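Side-chain contacts in protein LIN-41 (Caenorhabditis elegans, PDB 4UMG), which controls the onset of developmental plasticity as a TRIM-NHL protein, with an immunoglobulin-like filamin domain among its parts: residues Ser10-Asp15 / Tyr109-Leu114; Lys18-Ile21 / Gln25-Ile28. All coordinates share one frame; numbering follows the deposited sequence.

Contact 1 of 2, residues Ser10-Asp15 / Tyr109-Leu114; sequences SSIVGD and YTLNIL
I12 meets L111 and I113 across the interior of a filamin-type β-sandwich, a compact example of how a side chain from one sheet packs between residues of the other. The path into the contact begins at S10, whose carbonyl oxygen accepts a hydrogen bond from the hydroxyl of S121. S11 follows with a side chain directed away from 109-114. The alternation of the strand then turns I12 inward. With CG1 anti to its carbonyl carbon (chi1 -61°), the longer branch of I12 is carried toward the facing strand. Its CD1 reaches L111 CD2 tip to tip at 3.8 Å. The I113 side chain crosses that of I12 obliquely, its CD1 lying 3.8 Å from I12 CG1 and 4.0 Å from I12 CD1. L111 and I113 stand two residues apart on one face of strand 107-115, and their methyls L111 CD2 and I113 CD1 are themselves 4.1 Å apart, so that with I12 CD1 they form a nearly equilateral triangle. After I12 comes V13, and the backbone pairing of S11 with Q31 and of V13 with Y29, both on strand 26-31, flanks I12 and fixes where its side chain enters. Every touching atom is aliphatic carbon at van der Waals distance, which implies that the direct contact between the segments rests on burial and shape, not on a directional bond.

Contact 2 of 2, residues Lys18-Ile21 / Gln25-Ile28; sequences KKAI and QTVI
Near one end of the β-sandwich, where a water lies between strands 19-21 and 26-31, A20 of the edge strand 19-21 faces T26 at the start of strand 26-31. The methyl carbon A20 CB touches T26 CG2 at 3.8 Å and lies 4.1 Å from T26 OG1, so the alanine meets both branches of the threonine. T26 presents them by its first torsion (chi1 -56°), which sets CG2 anti to the backbone N and OG1 beside that N.

Strand 19-21 runs parallel to strand 118-130, with A20 bonded through its backbone to D128 and R130, whereas T26 pairs with Y101 in the facing sheet. This follows the immunoglobulin-like plan in which the first strand is split, an earlier piece lying on one sheet and a later piece on the other; 25-28 then returns the chain to the first sheet. Y101 packs against both A20 and T26.

Beside the methyl contact, a water links the I21 backbone to the T26 hydroxyl: it accepts the N-H of I21, with I21 N at 2.9 Å, and donates to T26 OG1, also at 2.9 Å. The angle from I21 N through the water to T26 OG1 is about 116°, close to tetrahedral. T26 OG1 gives its own proton to the carbonyl oxygen of R24, a second bond that restrains the hydroxyl's rotation while the oxygen accepts from the water.

In the fold
Both contacts bridge the same two sheets, but at different depths. The centre of contact 1 lies about 4 Å from that of the chain, and the contact is wholly aliphatic; the centre of contact 2 lies about 10 Å out, and this partly buried site combines a methyl contact with a water bridge. The two centres are about 11 Å apart. Strands 11-12 and 19-21 are successive in the chain yet lie on different sheets, and strand 26-31 is common ground: it pairs with 11-12 and faces 19-21. I28 joins the two sites, its CG2 packing 3.5 Å from I12 CG2 and its CD1 4.0 Å from L111 CD2. Of the two, the polar element belongs to the one farther from the centre.

Contact 1 of 2, residues Ser10-Asp15 / Tyr109-Leu114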
loop_
_atom_site.group_PDB
_atom_site.type_symbol
_atom_site.label_atom_id
_atom_site.label_comp_id
_atom_site.label_asym_id
_atom_site.label_seq_id
_atom_site.Cartn_x
_atom_site.Cartn_y
_atom_site.Cartn_z
ATOM N N SER A 10 9.397 -0.566 -7.411
ATOM C CA SER A 10 8.019 -0.148 -7.100
ATOM C C SER A 10 7.991 0.577 -5.756
ATOM O O SER A 10 8.756 0.235 -4.851
ATOM C CB SER A 10 7.069 -1.341 -7.122
ATOM O OG SER A 10 7.111 -1.882 -8.435
ATOM N N SER A 11 7.147 1.606 -5.623
ATOM C CA SER A 11 7.128 2.380 -4.387
ATOM C C SER A 11 5.796 3.032 -4.121
ATOM O O SER A 11 5.018 3.252 -5.048
ATOM C CB SER A 11 8.177 3.493 -4.463
ATOM O OG SER A 11 7.928 4.317 -5.589
ATOM N N ILE A 12 5.595 3.468 -2.880
ATOM C CA ILE A 12 4.398 4.233 -2.507
ATOM C C ILE A 12 4.639 5.673 -2.980
ATOM O O ILE A 12 5.757 6.189 -2.847
ATOM C CB ILE A 12 4.143 4.160 -0.979
ATOM C CG1 ILE A 12 3.913 2.705 -0.496
ATOM C CG2 ILE A 12 3.001 5.109 -0.556
ATOM C CD1 ILE A 12 4.153 2.465 1.028
ATOM N N VAL A 13 3.598 6.303 -3.533
ATOM C CA VAL A 13 3.638 7.686 -4.026
ATOM C C VAL A 13 3.437 8.641 -2.834
ATOM O O VAL A 13 2.355 8.676 -2.243
ATOM C CB VAL A 13 2.590 7.915 -5.148
ATOM C CG1 VAL A 13 2.592 9.370 -5.640
ATOM C CG2 VAL A 13 2.815 6.961 -6.313
ATOM N N GLY A 14 4.487 9.378 -2.485
ATOM C CA GLY A 14 4.467 10.359 -1.401
ATOM C C GLY A 14 4.528 9.761 -0.007
ATOM O O GLY A 14 4.672 8.541 0.156
ATOM N N ASP A 15 4.454 10.630 1.011
ATOM C CA ASP A 15 4.481 10.199 2.412
ATOM C C ASP A 15 3.150 10.455 3.135
ATOM O O ASP A 15 3.086 10.303 4.355
ATOM C CB ASP A 15 5.674 10.816 3.169
ATOM C CG ASP A 15 7.028 10.312 2.720
ATOM O OD1 ASP A 15 7.434 9.218 3.173
ATOM O OD2 ASP A 15 7.704 11.032 1.953
ATOM N N TYR A 109 -0.863 1.219 12.757
ATOM C CA TYR A 109 -1.146 0.185 11.753
ATOM C C TYR A 109 0.129 -0.263 11.052
ATOM O O TYR A 109 1.114 0.476 11.010
ATOM C CB TYR A 109 -2.138 0.744 10.698
ATOM C CG TYR A 109 -3.567 0.824 11.195
ATOM C CD1 TYR A 109 -3.917 1.668 12.243
ATOM C CD2 TYR A 109 -4.579 0.075 10.597
ATOM C CE1 TYR A 109 -5.234 1.764 12.691
ATOM C CE2 TYR A 109 -5.896 0.137 11.064
ATOM C CZ TYR A 109 -6.213 0.983 12.108
ATOM O OH TYR A 109 -7.504 1.083 12.516
ATOM N N THR A 110 0.103 -1.463 10.482
ATOM C CA THR A 110 1.233 -2.005 9.752
ATOM C C THR A 110 0.808 -2.170 8.321
ATOM O O THR A 110 -0.258 -2.722 8.076
ATOM C CB THR A 110 1.655 -3.353 10.301
ATOM O OG1 THR A 110 1.840 -3.236 11.708
ATOM C CG2 THR A 110 2.953 -3.839 9.671
ATOM N N LEU A 111 1.662 -1.746 7.380
ATOM C CA LEU A 111 1.379 -1.897 5.962
ATOM C C LEU A 111 2.497 -2.674 5.333
ATOM O O LEU A 111 3.672 -2.388 5.602
ATOM C CB LEU A 111 1.352 -0.507 5.308
ATOM C CG LEU A 111 1.282 -0.448 3.769
ATOM C CD1 LEU A 111 -0.043 -1.020 3.225
ATOM C CD2 LEU A 111 1.503 0.965 3.270
ATOM N N ASN A 112 2.150 -3.634 4.494
ATOM C CA ASN A 112 3.168 -4.326 3.682
ATOM C C ASN A 112 2.621 -4.519 2.268
ATOM O O ASN A 112 1.458 -4.852 2.115
ATOM C CB ASN A 112 3.677 -5.649 4.317
ATOM C CG ASN A 112 5.074 -6.041 3.829
ATOM O OD1 ASN A 112 5.634 -5.384 2.962
ATOM N ND2 ASN A 112 5.694 -7.101 4.390
ATOM N N ILE A 113 3.442 -4.257 1.223
ATOM C CA ILE A 113 3.006 -4.451 -0.156
ATOM C C ILE A 113 4.097 -5.291 -0.805
ATOM O O ILE A 113 5.266 -4.930 -0.719
ATOM C CB ILE A 113 2.815 -3.112 -0.895
ATOM C CG1 ILE A 113 1.851 -2.171 -0.121
ATOM C CG2 ILE A 113 2.324 -3.353 -2.347
ATOM C CD1 ILE A 113 2.161 -0.647 -0.387
ATOM N N LEU A 114 3.705 -6.456 -1.359
ATOM C CA LEU A 114 4.589 -7.442 -1.950
ATOM C C LEU A 114 4.371 -7.546 -3.434
ATOM O O LEU A 114 3.238 -7.690 -3.886
ATOM C CB LEU A 114 4.353 -8.840 -1.342
ATOM C CG LEU A 114 4.276 -9.028 0.177
ATOM C CD1 LEU A 114 4.157 -10.517 0.503
ATOM C CD2 LEU A 114 5.475 -8.485 0.894
#

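Contact 2 of 2, residues Lys18-Ile21 / Gln25-Ile28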
loop_
_atom_site.group_PDB
_atom_site.type_symbol
_atom_site.label_atom_id
_atom_site.label_comp_id
_atom_site.label_asym_id
_atom_site.label_seq_id
_atom_site.Cartn_x
_atom_site.Cartn_y
_atom_site.Cartn_z
ATOM N N LYS A 18 1.643 7.820 5.766
ATOM C CA LYS A 18 2.136 7.700 7.149
ATOM C C LYS A 18 1.132 8.146 8.211
ATOM O O LYS A 18 1.245 7.773 9.381
ATOM C CB LYS A 18 3.454 8.488 7.317
ATOM C CG LYS A 18 4.642 7.922 6.526
ATOM C CD LYS A 18 5.213 6.616 7.122
ATOM C CE LYS A 18 5.754 6.747 8.533
ATOM N NZ LYS A 18 5.892 5.419 9.182
ATOM N N LYS A 19 0.168 8.970 7.816
ATOM C CA LYS A 19 -0.806 9.535 8.723
ATOM C C LYS A 19 -2.195 9.426 8.136
ATOM O O LYS A 19 -2.405 9.739 6.962
ATOM C CB LYS A 19 -0.468 11.013 9.021
ATOM C CG LYS A 19 0.798 11.182 9.855
ATOM C CD LYS A 19 1.095 12.644 10.180
ATOM C CE LYS A 19 2.397 12.800 10.942
ATOM N NZ LYS A 19 2.402 12.057 12.237
ATOM N N ALA A 20 -3.152 9.006 8.959
ATOM C CA ALA A 20 -4.527 8.875 8.521
ATOM C C ALA A 20 -5.531 9.080 9.649
ATOM O O ALA A 20 -5.170 9.215 10.825
ATOM C CB ALA A 20 -4.741 7.544 7.801
ATOM N N ILE A 21 -6.785 9.248 9.265
ATOM C CA ILE A 21 -7.848 9.535 10.216
ATOM C C ILE A 21 -8.746 8.331 10.410
ATOM O O ILE A 21 -9.187 7.701 9.438
ATOM C CB ILE A 21 -8.621 10.823 9.803
ATOM C CG1 ILE A 21 -7.654 12.042 9.704
ATOM C CG2 ILE A 21 -9.793 11.113 10.754
ATOM C CD1 ILE A 21 -8.242 13.327 9.041
ATOM N N GLN A 25 -12.478 6.272 4.954
ATOM C CA GLN A 25 -11.905 5.414 3.909
ATOM C C GLN A 25 -10.631 6.125 3.432
ATOM O O GLN A 25 -10.674 7.318 3.112
ATOM C CB GLN A 25 -12.914 5.248 2.755
ATOM C CG GLN A 25 -13.918 4.131 3.044
ATOM C CD GLN A 25 -14.765 3.773 1.847
ATOM O OE1 GLN A 25 -15.225 4.636 1.086
ATOM N NE2 GLN A 25 -15.022 2.482 1.675
ATOM N N THR A 26 -9.504 5.413 3.476
ATOM C CA THR A 26 -8.174 5.959 3.237
ATOM C C THR A 26 -7.577 5.332 1.989
ATOM O O THR A 26 -7.703 4.123 1.814
ATOM C CB THR A 26 -7.316 5.653 4.495
ATOM O OG1 THR A 26 -7.991 6.212 5.634
ATOM C CG2 THR A 26 -5.898 6.207 4.403
ATOM N N VAL A 27 -6.933 6.145 1.137
ATOM C CA VAL A 27 -6.327 5.675 -0.108
ATOM C C VAL A 27 -4.800 5.886 -0.132
ATOM O O VAL A 27 -4.318 6.967 0.221
ATOM C CB VAL A 27 -7.004 6.364 -1.339
ATOM C CG1 VAL A 27 -6.439 5.823 -2.649
ATOM C CG2 VAL A 27 -8.523 6.191 -1.317
ATOM N N ILE A 28 -4.043 4.864 -0.578
ATOM C CA ILE A 28 -2.590 4.960 -0.732
ATOM C C ILE A 28 -2.318 4.605 -2.185
ATOM O O ILE A 28 -2.884 3.631 -2.685
ATOM C CB ILE A 28 -1.834 4.012 0.237
ATOM C CG1 ILE A 28 -2.213 4.283 1.718
ATOM C CG2 ILE A 28 -0.301 4.100 0.023
ATOM C CD1 ILE A 28 -1.775 3.090 2.641
HETATM O O HOH W 1 -7.806 8.907 6.590
#